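Local coordinates for protein R.Ecl18kI (Enterobacter cloacae, PDB 2GB7) that recognises the double-stranded DNA sequence 5'-CCNGG-3' as a type II restriction endonuclease and cuts both strands before the first C, at residues K30-L35 and S50-A55; I127-M132 and E284-F289; E187-V192 and E215-I220. The protein carries 1 engineered substitution. All blocks are in the same frame, centred on the assembly; numbering follows the deposited sequence.

Contact 1 of 3, residues K30-L35 and S50-A55; sequences KTFCDL and SEYIIA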
loop_
_atom_site.group_PDB
_atom_site.type_symbol
_atom_site.label_atom_id
_atom_site.label_comp_id
_atom_site.label_asym_id
_atom_site.label_seq_id
_atom_site.Cartn_x
_atom_site.Cartn_y
_atom_site.Cartn_z
ATOM N N LYS F 30 1.625 -6.055 26.606
ATOM C CA LYS F 30 1.161 -5.318 27.790
ATOM C C LYS F 30 -0.368 -5.371 27.927
ATOM O O LYS F 30 -0.912 -5.625 29.035
ATOM C CB LYS F 30 1.649 -3.861 27.712
ATOM C CG LYS F 30 1.342 -3.071 28.974
ATOM C CD LYS F 30 1.787 -1.617 28.773
ATOM C CE LYS F 30 1.426 -0.740 29.948
ATOM N NZ LYS F 30 1.897 0.662 29.678
ATOM N N THR F 31 -1.043 -5.161 26.797
ATOM C CA THR F 31 -2.498 -5.093 26.735
ATOM C C THR F 31 -3.081 -6.475 27.008
ATOM O O THR F 31 -4.013 -6.616 27.790
ATOM C CB THR F 31 -2.944 -4.522 25.379
ATOM O OG1 THR F 31 -2.410 -3.201 25.258
ATOM C CG2 THR F 31 -4.456 -4.437 25.290
ATOM N N PHE F 32 -2.509 -7.487 26.366
ATOM C CA PHE F 32 -2.863 -8.899 26.627
ATOM C C PHE F 32 -2.883 -9.235 28.118
ATOM O O PHE F 32 -3.852 -9.794 28.622
ATOM C CB PHE F 32 -1.873 -9.792 25.898
ATOM C CG PHE F 32 -2.214 -11.285 25.933
ATOM C CD1 PHE F 32 -3.071 -11.823 24.979
ATOM C CD2 PHE F 32 -1.579 -12.143 26.834
ATOM C CE1 PHE F 32 -3.322 -13.233 24.919
ATOM C CE2 PHE F 32 -1.846 -13.535 26.819
ATOM C CZ PHE F 32 -2.716 -14.073 25.855
ATOM N N CYS F 33 -1.817 -8.880 28.814
ATOM C CA CYS F 33 -1.723 -9.106 30.245
ATOM C C CYS F 33 -2.642 -8.185 31.064
ATOM O O CYS F 33 -3.258 -8.650 32.042
ATOM C CB CYS F 33 -0.270 -8.981 30.685
ATOM S SG CYS F 33 0.778 -10.244 29.945
ATOM N N ASP F 34 -2.749 -6.915 30.662
ATOM C CA ASP F 34 -3.592 -5.945 31.383
ATOM C C ASP F 34 -5.045 -6.367 31.380
ATOM O O ASP F 34 -5.756 -6.163 32.356
ATOM C CB ASP F 34 -3.501 -4.539 30.780
ATOM C CG ASP F 34 -2.229 -3.799 31.161
ATOM O OD1 ASP F 34 -1.480 -4.258 32.042
ATOM O OD2 ASP F 34 -1.986 -2.728 30.559
ATOM N N LEU F 35 -5.491 -6.962 30.278
ATOM C CA LEU F 35 -6.875 -7.410 30.162
ATOM C C LEU F 35 -7.139 -8.808 30.736
ATOM O O LEU F 35 -8.276 -9.299 30.676
ATOM C CB LEU F 35 -7.327 -7.329 28.703
ATOM C CG LEU F 35 -7.371 -5.935 28.058
ATOM C CD1 LEU F 35 -7.641 -6.083 26.561
ATOM C CD2 LEU F 35 -8.407 -5.006 28.703
ATOM N N SER F 50 -13.104 -13.762 18.021
ATOM C CA SER F 50 -13.493 -12.452 17.478
ATOM C C SER F 50 -13.568 -11.397 18.556
ATOM O O SER F 50 -13.127 -10.264 18.378
ATOM C CB SER F 50 -14.807 -12.487 16.705
ATOM O OG SER F 50 -14.706 -13.291 15.545
ATOM N N GLU F 51 -14.155 -11.793 19.681
ATOM C CA GLU F 51 -14.267 -10.893 20.812
ATOM C C GLU F 51 -12.913 -10.478 21.341
ATOM O O GLU F 51 -12.710 -9.304 21.647
ATOM C CB GLU F 51 -15.088 -11.554 21.920
ATOM C CG GLU F 51 -16.559 -11.758 21.544
ATOM C CD GLU F 51 -16.782 -12.967 20.642
ATOM O OE1 GLU F 51 -15.812 -13.708 20.347
ATOM O OE2 GLU F 51 -17.945 -13.205 20.237
ATOM N N TYR F 52 -12.008 -11.444 21.459
ATOM C CA TYR F 52 -10.669 -11.194 21.936
ATOM C C TYR F 52 -9.961 -10.191 21.003
ATOM O O TYR F 52 -9.375 -9.197 21.455
ATOM C CB TYR F 52 -9.903 -12.511 22.083
ATOM C CG TYR F 52 -8.426 -12.351 21.947
ATOM C CD1 TYR F 52 -7.620 -12.027 23.050
ATOM C CD2 TYR F 52 -7.824 -12.489 20.701
ATOM C CE1 TYR F 52 -6.247 -11.855 22.899
ATOM C CE2 TYR F 52 -6.470 -12.299 20.540
ATOM C CZ TYR F 52 -5.696 -12.017 21.639
ATOM O OH TYR F 52 -4.354 -11.804 21.469
ATOM N N ILE F 53 -10.051 -10.435 19.696
ATOM C CA ILE F 53 -9.390 -9.566 18.719
ATOM C C ILE F 53 -9.880 -8.119 18.806
ATOM O O ILE F 53 -9.072 -7.190 18.868
ATOM C CB ILE F 53 -9.597 -10.117 17.296
ATOM C CG1 ILE F 53 -8.790 -11.398 17.131
ATOM C CG2 ILE F 53 -9.197 -9.071 16.236
ATOM C CD1 ILE F 53 -9.214 -12.256 15.927
ATOM N N ILE F 54 -11.192 -7.929 18.861
ATOM C CA ILE F 54 -11.766 -6.577 18.929
ATOM C C ILE F 54 -11.389 -5.869 20.235
ATOM O O ILE F 54 -11.039 -4.682 20.207
ATOM C CB ILE F 54 -13.318 -6.601 18.746
ATOM C CG1 ILE F 54 -13.694 -7.136 17.356
ATOM C CG2 ILE F 54 -13.971 -5.193 18.973
ATOM C CD1 ILE F 54 -13.264 -6.227 16.210
ATOM N N ALA F 55 -11.443 -6.596 21.353
ATOM C CA ALA F 55 -11.079 -6.019 22.657
ATOM C C ALA F 55 -9.604 -5.644 22.655
ATOM O O ALA F 55 -9.244 -4.567 23.117
ATOM C CB ALA F 55 -11.400 -6.991 23.802
#
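Phe32 and Tyr52 meet where helix 24-34 lies against the start of helix 49-77, two helices in the largely α-helical part of a restriction endonuclease of the PD-(D/E)XK clan. The apolar part of the contact is an aromatic one. The two side chains cross at about a right angle, and each ring is met at its edge, close to its plane: CD1 of Phe32 lies 3.8 Å from CE1 of Tyr52. Both rings reach across from CB atoms that do not point at the partner helix; for Phe32, CG anti to the backbone N (chi1 -173°) brings the ring in. The rings also belong to a wider aromatic cluster, in which Tyr291 meets Phe32 edge-to-face while Tyr37 and Phe45 do the same with Tyr52.

The polar element is the buried phenol oxygen. Tyr52 OH is 3.7 Å from Phe32 CD1, a plain packing contact, and its hydrogen-bond partner is the carbonyl of Ile127, so the phenol ties helix 49-77 to helix 102-134 while its rim packs on Phe32.

Where helix 24-34 runs out, a second contact is made to a backbone atom: methyl CD1 of Leu35 rests 4.1 Å from the carbonyl O of Ala55, which also accepts a hydrogen bond from Asn59 ND2.

Contact 2 of 3, residues I127-M132 and E284-F289; sequences ILELLM and EKYSDF
Glu129, on helix 102-134, reaches out to Tyr286, the first residue to leave helical geometry after helix 269-285. The CB of Glu129 already points at the other segment; with CG anti to the backbone N (chi1 -178°) and chi2 extended, the carboxylate is carried straight to the phenol of Tyr286, which comes from the opposite direction. CD ends up 3.3 Å from Tyr286 OH. Of the two oxygens, OE1 stands 3.2 Å from Tyr286 OH, while OE2 is nearer, at 2.7 Å from the same OH. OE2 does not sit beyond the end of the phenol: it lies beside the C-O bond, only 3.0 Å from Tyr286 CZ and 3.3 Å from CE2, and approaches the ring obliquely. The carboxylate plane is turned 68° from the ring plane.

Phe25 of helix 24-34 touches both residues, meeting the Tyr286 ring with the planes at about 45°. Behind Tyr286 the chain makes a type I turn, closed by Phe289 N to Tyr286 O at 2.9 Å, and Phe289 is the N-cap of helix 290-302. The contact thus ties helix 102-134 to the link between the last two helices of the chain. Chemically, a carboxylate and a phenol oxygen come close together in a buried place, which is compatible with polar pairing, though with OE2 beside the C-O bond the donor geometry is not settled.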
loop_
_atom_site.group_PDB
_atom_site.type_symbol
_atom_site.label_atom_id
_atom_site.label_comp_id
_atom_site.label_asym_id
_atom_site.label_seq_id
_atom_site.Cartn_x
_atom_site.Cartn_y
_atom_site.Cartn_z
ATOM N N ILE F 127 -1.503 -9.659 17.814
ATOM C CA ILE F 127 -2.764 -10.074 18.446
ATOM C C ILE F 127 -3.137 -11.503 18.002
ATOM O O ILE F 127 -3.554 -12.360 18.812
ATOM C CB ILE F 127 -3.886 -9.089 18.091
ATOM C CG1 ILE F 127 -3.638 -7.746 18.822
ATOM C CG2 ILE F 127 -5.264 -9.717 18.464
ATOM C CD1 ILE F 127 -4.534 -6.634 18.305
ATOM N N LEU F 128 -2.978 -11.805 16.714
ATOM C CA LEU F 128 -3.305 -13.166 16.209
ATOM C C LEU F 128 -2.308 -14.231 16.686
ATOM O O LEU F 128 -2.669 -15.377 16.936
ATOM C CB LEU F 128 -3.368 -13.142 14.670
ATOM C CG LEU F 128 -4.497 -12.267 14.091
ATOM C CD1 LEU F 128 -4.342 -12.194 12.530
ATOM C CD2 LEU F 128 -5.868 -12.888 14.508
ATOM N N GLU F 129 -1.050 -13.812 16.841
ATOM C CA GLU F 129 -0.016 -14.684 17.366
ATOM C C GLU F 129 -0.372 -15.106 18.785
ATOM O O GLU F 129 -0.394 -16.310 19.108
ATOM C CB GLU F 129 1.273 -13.883 17.392
ATOM C CG GLU F 129 2.451 -14.617 17.866
ATOM C CD GLU F 129 3.709 -13.782 17.756
ATOM O OE1 GLU F 129 3.677 -12.710 17.090
ATOM O OE2 GLU F 129 4.725 -14.223 18.327
ATOM N N LEU F 130 -0.686 -14.131 19.633
ATOM C CA LEU F 130 -1.069 -14.458 21.009
ATOM C C LEU F 130 -2.365 -15.260 21.095
ATOM O O LEU F 130 -2.507 -16.069 21.983
ATOM C CB LEU F 130 -1.142 -13.189 21.870
ATOM C CG LEU F 130 0.231 -12.552 22.093
ATOM C CD1 LEU F 130 0.081 -11.189 22.746
ATOM C CD2 LEU F 130 1.114 -13.424 22.977
ATOM N N LEU F 131 -3.273 -15.050 20.146
ATOM C CA LEU F 131 -4.485 -15.869 20.047
ATOM C C LEU F 131 -4.140 -17.345 19.857
ATOM O O LEU F 131 -4.667 -18.188 20.538
ATOM C CB LEU F 131 -5.365 -15.366 18.892
ATOM C CG LEU F 131 -6.583 -16.209 18.515
ATOM C CD1 LEU F 131 -7.519 -16.308 19.704
ATOM C CD2 LEU F 131 -7.284 -15.567 17.344
ATOM N N MET F 132 -3.278 -17.646 18.883
ATOM C CA MET F 132 -2.874 -19.044 18.657
ATOM C C MET F 132 -2.142 -19.618 19.870
ATOM O O MET F 132 -2.419 -20.750 20.278
ATOM C CB MET F 132 -1.990 -19.110 17.406
ATOM C CG MET F 132 -2.665 -18.584 16.155
ATOM S SD MET F 132 -4.244 -19.353 15.779
ATOM C CE MET F 132 -3.653 -20.865 15.048
ATOM N N GLU F 284 14.342 -16.775 21.994
ATOM C CA GLU F 284 15.307 -15.672 21.992
ATOM C C GLU F 284 14.643 -14.368 21.611
ATOM O O GLU F 284 14.845 -13.350 22.273
ATOM C CB GLU F 284 16.429 -15.956 21.004
ATOM C CG GLU F 284 17.657 -15.062 21.122
ATOM C CD GLU F 284 18.856 -15.706 20.460
ATOM O OE1 GLU F 284 18.658 -16.396 19.444
ATOM O OE2 GLU F 284 19.992 -15.539 20.949
ATOM N N LYS F 285 13.869 -14.416 20.525
ATOM C CA LYS F 285 13.144 -13.258 20.011
ATOM C C LYS F 285 12.201 -12.712 21.070
ATOM O O LYS F 285 12.061 -11.505 21.218
ATOM C CB LYS F 285 12.367 -13.620 18.733
ATOM C CG LYS F 285 13.139 -13.461 17.407
ATOM C CD LYS F 285 14.536 -14.114 17.427
ATOM C CE LYS F 285 15.102 -14.343 16.037
ATOM N NZ LYS F 285 16.308 -15.217 16.146
ATOM N N TYR F 286 11.579 -13.610 21.832
ATOM C CA TYR F 286 10.568 -13.224 22.826
ATOM C C TYR F 286 11.074 -13.319 24.259
ATOM O O TYR F 286 10.290 -13.446 25.211
ATOM C CB TYR F 286 9.300 -14.078 22.626
ATOM C CG TYR F 286 8.635 -13.754 21.317
ATOM C CD1 TYR F 286 8.122 -12.471 21.079
ATOM C CD2 TYR F 286 8.563 -14.689 20.300
ATOM C CE1 TYR F 286 7.523 -12.151 19.880
ATOM C CE2 TYR F 286 7.968 -14.369 19.080
ATOM C CZ TYR F 286 7.443 -13.104 18.890
ATOM O OH TYR F 286 6.856 -12.777 17.697
ATOM N N SER F 287 12.390 -13.209 24.406
ATOM C CA SER F 287 13.078 -13.383 25.678
ATOM C C SER F 287 12.442 -12.599 26.821
ATOM O O SER F 287 12.477 -13.031 27.968
ATOM C CB SER F 287 14.527 -12.936 25.516
ATOM O OG SER F 287 15.340 -13.543 26.492
ATOM N N ASP F 288 11.868 -11.448 26.488
ATOM C CA ASP F 288 11.402 -10.469 27.469
ATOM C C ASP F 288 9.962 -10.689 27.895
ATOM O O ASP F 288 9.447 -9.957 28.738
ATOM C CB ASP F 288 11.556 -9.043 26.895
ATOM C CG ASP F 288 12.994 -8.557 26.899
ATOM O OD1 ASP F 288 13.844 -9.138 26.185
ATOM O OD2 ASP F 288 13.283 -7.576 27.619
ATOM N N PHE F 289 9.341 -11.730 27.331
ATOM C CA PHE F 289 7.908 -11.935 27.403
ATOM C C PHE F 289 7.605 -13.320 27.974
ATOM O O PHE F 289 7.477 -14.286 27.216
ATOM C CB PHE F 289 7.317 -11.733 26.012
ATOM C CG PHE F 289 7.594 -10.353 25.454
ATOM C CD1 PHE F 289 6.920 -9.256 25.956
ATOM C CD2 PHE F 289 8.561 -10.158 24.477
ATOM C CE1 PHE F 289 7.176 -7.966 25.489
ATOM C CE2 PHE F 289 8.831 -8.882 23.999
ATOM C CZ PHE F 289 8.126 -7.779 24.508
#

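Contact 3 of 3, residues E187-V192 and E215-I220; sequences ERWQEV and EETINI. With nucleotides of chain B; nucleotides of chain A.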
loop_
_atom_site.group_PDB
_atom_site.type_symbol
_atom_site.label_atom_id
_atom_site.label_comp_id
_atom_site.label_asym_id
_atom_site.label_seq_id
_atom_site.Cartn_x
_atom_site.Cartn_y
_atom_site.Cartn_z
ATOM N N GLU F 187 -6.611 -3.017 -2.703
ATOM C CA GLU F 187 -6.173 -3.955 -3.767
ATOM C C GLU F 187 -5.026 -4.905 -3.362
ATOM O O GLU F 187 -4.612 -5.814 -4.130
ATOM C CB GLU F 187 -5.769 -3.149 -5.002
ATOM C CG GLU F 187 -4.297 -2.867 -5.048
ATOM C CD GLU F 187 -3.793 -1.850 -4.014
ATOM O OE1 GLU F 187 -4.604 -1.244 -3.269
ATOM O OE2 GLU F 187 -2.546 -1.671 -3.943
ATOM N N ARG F 188 -4.507 -4.676 -2.161
ATOM C CA ARG F 188 -3.365 -5.410 -1.605
ATOM C C ARG F 188 -3.598 -6.882 -1.382
ATOM O O ARG F 188 -2.615 -7.614 -1.300
ATOM C CB ARG F 188 -2.888 -4.744 -0.307
ATOM C CG ARG F 188 -2.228 -3.353 -0.610
ATOM C CD ARG F 188 -1.877 -2.577 0.698
ATOM N NE ARG F 188 -3.045 -2.014 1.368
ATOM C CZ ARG F 188 -3.732 -2.574 2.361
ATOM N NH1 ARG F 188 -3.427 -3.794 2.866
ATOM N NH2 ARG F 188 -4.784 -1.936 2.820
ATOM N N TRP F 189 -4.855 -7.316 -1.366
ATOM C CA TRP F 189 -5.152 -8.755 -1.342
ATOM C C TRP F 189 -4.533 -9.512 -2.524
ATOM O O TRP F 189 -4.304 -10.691 -2.434
ATOM C CB TRP F 189 -6.662 -9.032 -1.297
ATOM C CG TRP F 189 -7.396 -8.479 -2.478
ATOM C CD1 TRP F 189 -8.039 -7.282 -2.543
ATOM C CD2 TRP F 189 -7.534 -9.084 -3.780
ATOM N NE1 TRP F 189 -8.589 -7.101 -3.796
ATOM C CE2 TRP F 189 -8.295 -8.200 -4.570
ATOM C CE3 TRP F 189 -7.099 -10.296 -4.345
ATOM C CZ2 TRP F 189 -8.607 -8.464 -5.914
ATOM C CZ3 TRP F 189 -7.415 -10.573 -5.678
ATOM C CH2 TRP F 189 -8.175 -9.687 -6.442
ATOM N N GLN F 190 -4.301 -8.808 -3.628
ATOM C CA GLN F 190 -3.714 -9.411 -4.816
ATOM C C GLN F 190 -2.338 -9.992 -4.520
ATOM O O GLN F 190 -1.882 -10.900 -5.236
ATOM C CB GLN F 190 -3.644 -8.359 -5.930
ATOM C CG GLN F 190 -5.058 -7.940 -6.436
ATOM C CD GLN F 190 -5.051 -6.681 -7.322
ATOM O OE1 GLN F 190 -4.011 -6.068 -7.530
ATOM N NE2 GLN F 190 -6.235 -6.247 -7.751
ATOM N N GLU F 191 -1.676 -9.501 -3.457
ATOM C CA GLU F 191 -0.352 -10.028 -3.068
ATOM C C GLU F 191 -0.450 -11.479 -2.628
ATOM O O GLU F 191 0.522 -12.228 -2.729
ATOM C CB GLU F 191 0.230 -9.192 -1.933
ATOM C CG GLU F 191 0.430 -7.707 -2.367
ATOM C CD GLU F 191 0.788 -6.780 -1.213
ATOM O OE1 GLU F 191 0.831 -7.274 -0.050
ATOM O OE2 GLU F 191 0.995 -5.538 -1.472
ATOM N N VAL F 192 -1.614 -11.851 -2.097
ATOM C CA VAL F 192 -1.756 -13.164 -1.456
ATOM C C VAL F 192 -1.755 -14.305 -2.495
ATOM O O VAL F 192 -0.944 -15.201 -2.340
ATOM C CB VAL F 192 -2.952 -13.210 -0.473
ATOM C CG1 VAL F 192 -2.948 -14.519 0.265
ATOM C CG2 VAL F 192 -2.828 -12.059 0.550
ATOM N N GLU F 215 -17.687 -9.238 -3.617
ATOM C CA GLU F 215 -17.871 -10.631 -4.029
ATOM C C GLU F 215 -16.863 -11.035 -5.095
ATOM O O GLU F 215 -16.367 -12.151 -5.068
ATOM C CB GLU F 215 -19.306 -10.915 -4.514
ATOM C CG GLU F 215 -19.584 -12.402 -4.903
ATOM C CD GLU F 215 -19.381 -13.417 -3.757
ATOM O OE1 GLU F 215 -19.100 -13.010 -2.611
ATOM O OE2 GLU F 215 -19.503 -14.645 -4.000
ATOM N N GLU F 216 -16.541 -10.120 -6.009
ATOM C CA GLU F 216 -15.513 -10.405 -7.008
ATOM C C GLU F 216 -14.173 -10.749 -6.364
ATOM O O GLU F 216 -13.518 -11.700 -6.772
ATOM C CB GLU F 216 -15.355 -9.241 -7.984
ATOM C CG GLU F 216 -14.262 -9.453 -9.047
ATOM N N THR F 217 -13.754 -9.958 -5.386
ATOM C CA THR F 217 -12.535 -10.252 -4.633
ATOM C C THR F 217 -12.635 -11.633 -3.941
ATOM O O THR F 217 -11.724 -12.444 -4.017
ATOM C CB THR F 217 -12.273 -9.139 -3.625
ATOM O OG1 THR F 217 -11.945 -7.941 -4.346
ATOM C CG2 THR F 217 -11.121 -9.490 -2.698
ATOM N N ILE F 218 -13.739 -11.862 -3.247
ATOM C CA ILE F 218 -13.946 -13.169 -2.610
ATOM C C ILE F 218 -13.769 -14.299 -3.607
ATOM O O ILE F 218 -13.089 -15.318 -3.316
ATOM C CB ILE F 218 -15.356 -13.251 -1.955
ATOM C CG1 ILE F 218 -15.383 -12.331 -0.760
ATOM C CG2 ILE F 218 -15.614 -14.672 -1.452
ATOM C CD1 ILE F 218 -16.811 -11.933 -0.259
ATOM N N ASN F 219 -14.383 -14.141 -4.774
ATOM C CA ASN F 219 -14.356 -15.213 -5.770
ATOM C C ASN F 219 -12.974 -15.414 -6.380
ATOM O O ASN F 219 -12.536 -16.540 -6.610
ATOM C CB ASN F 219 -15.376 -14.911 -6.846
ATOM C CG ASN F 219 -16.802 -15.063 -6.354
ATOM O OD1 ASN F 219 -17.052 -15.636 -5.293
ATOM N ND2 ASN F 219 -17.739 -14.525 -7.117
ATOM N N ILE F 220 -12.260 -14.322 -6.617
ATOM C CA ILE F 220 -10.891 -14.480 -7.137
ATOM C C ILE F 220 -10.010 -15.137 -6.087
ATOM O O ILE F 220 -9.246 -16.047 -6.404
ATOM C CB ILE F 220 -10.298 -13.116 -7.540
ATOM C CG1 ILE F 220 -11.059 -12.571 -8.740
ATOM C CG2 ILE F 220 -8.807 -13.235 -7.782
ATOM C CD1 ILE F 220 -10.808 -11.088 -9.029
ATOM P P DC B 4 -1.353 -4.694 6.992
ATOM O OP1 DC B 4 -2.285 -5.225 8.015
ATOM O OP2 DC B 4 -1.277 -5.338 5.651
ATOM O "O5'" DC B 4 -1.659 -3.148 6.764
ATOM C "C5'" DC B 4 -1.649 -2.239 7.855
ATOM C "C4'" DC B 4 -1.898 -0.835 7.357
ATOM O "O4'" DC B 4 -0.786 -0.426 6.525
ATOM C "C3'" DC B 4 -3.160 -0.670 6.507
ATOM O "O3'" DC B 4 -3.790 0.580 6.800
ATOM C "C2'" DC B 4 -2.624 -0.652 5.085
ATOM C "C1'" DC B 4 -1.259 -0.001 5.257
ATOM N N1 DC B 4 -0.278 -0.416 4.244
ATOM C C2 DC B 4 0.501 0.563 3.600
ATOM O O2 DC B 4 0.412 1.746 3.961
ATOM N N3 DC B 4 1.334 0.188 2.604
ATOM C C4 DC B 4 1.419 -1.100 2.249
ATOM N N4 DC B 4 2.212 -1.413 1.217
ATOM C C5 DC B 4 0.682 -2.119 2.924
ATOM C C6 DC B 4 -0.146 -1.734 3.906
ATOM P P DG B 6 -3.736 6.281 9.724
ATOM O OP1 DG B 6 -2.337 5.835 9.507
ATOM O OP2 DG B 6 -3.993 7.581 10.398
ATOM O "O5'" DG B 6 -4.494 6.341 8.327
ATOM C "C5'" DG B 6 -4.274 5.359 7.315
ATOM C "C4'" DG B 6 -5.103 5.698 6.099
ATOM O "O4'" DG B 6 -4.672 4.955 4.938
ATOM C "C3'" DG B 6 -6.599 5.421 6.238
ATOM O "O3'" DG B 6 -7.305 6.453 5.555
ATOM C "C2'" DG B 6 -6.774 4.113 5.489
ATOM C "C1'" DG B 6 -5.802 4.337 4.357
ATOM N N9 DG B 6 -5.340 3.170 3.621
ATOM C C8 DG B 6 -5.677 1.848 3.790
ATOM N N7 DG B 6 -5.095 1.061 2.924
ATOM C C5 DG B 6 -4.329 1.920 2.145
ATOM C C6 DG B 6 -3.484 1.659 1.032
ATOM O O6 DG B 6 -3.247 0.579 0.483
ATOM N N1 DG B 6 -2.890 2.827 0.554
ATOM C C2 DG B 6 -3.090 4.084 1.073
ATOM N N2 DG B 6 -2.420 5.091 0.493
ATOM N N3 DG B 6 -3.886 4.338 2.091
ATOM C C4 DG B 6 -4.465 3.219 2.575
ATOM P P DC A 4 1.744 3.778 -7.963
ATOM O OP1 DC A 4 2.671 4.352 -8.969
ATOM O OP2 DC A 4 1.609 2.297 -7.840
ATOM O "O5'" DC A 4 2.085 4.366 -6.525
ATOM C "C5'" DC A 4 2.025 5.771 -6.288
ATOM C "C4'" DC A 4 2.252 6.059 -4.825
ATOM O "O4'" DC A 4 1.121 5.570 -4.064
ATOM C "C3'" DC A 4 3.492 5.376 -4.251
ATOM O "O3'" DC A 4 4.197 6.261 -3.381
ATOM C "C2'" DC A 4 2.930 4.194 -3.484
ATOM C "C1'" DC A 4 1.570 4.703 -3.033
ATOM N N1 DC A 4 0.577 3.629 -2.871
ATOM C C2 DC A 4 -0.158 3.558 -1.682
ATOM O O2 DC A 4 -0.016 4.450 -0.833
ATOM N N3 DC A 4 -1.009 2.519 -1.491
ATOM C C4 DC A 4 -1.143 1.585 -2.435
ATOM N N4 DC A 4 -1.952 0.554 -2.184
ATOM C C5 DC A 4 -0.443 1.662 -3.675
ATOM C C6 DC A 4 0.399 2.690 -3.847
#
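Trp189 lays one face of its indole against Thr217 and brings the far end of its six-membered ring to Ile220. Methyl CG2 of Thr217 stands 3.5 Å from the centroid of the Trp189 five-membered ring and only 6° off its normal, a CH-pi contact over the face. Ile220 crosses the indole at about a right angle, its CG2 being 3.7 Å from Trp189 CZ3. Gln190 CG covers the rim of the opposite face, 3.4 Å above the indole plane.

The preceding two residues read one base pair of the bound DNA. Arg188 gives NE to O6 of DG6 of chain B (2.7 Å, in the guanidinium plane) and NH2 to its N7 (3.0 Å); C2' of DC4 of chain B covers one guanidinium face. Glu187 OE2 takes N4-H of the paired cytosine, DC4 of chain A, at 2.9 Å and a nearly straight 169°.

Trp189 thus packs the 3-10 turn that carries Arg188, with Glu187 just before it, against helix 215-223. That helix links the parallel strands 204-207 and 226-230, while the turn leads into helix 191-199 between strands 177-181 and 204-207: two successive beta-alpha-beta units in contact.

In the fold
Contacts 1 and 2 are neighbours, with centres 14 Å apart, and they touch directly, through side chains of helix 49-77 on helix 102-134. Together they join helices 24-34, 49-77 and 102-134 to the turn between helices 269-285 and 290-302, so early and late parts of the chain pack into one helical body. Contact 3 is about 29 Å from either centre, among the helices that connect the parallel strands, where the bases and the second subunit are reached. Along the chain contact 1 closes first; contact 3 then falls inside the long loop that contact 2 closes. The base-reading element therefore belongs to an excursion whose two ends meet in the helical body.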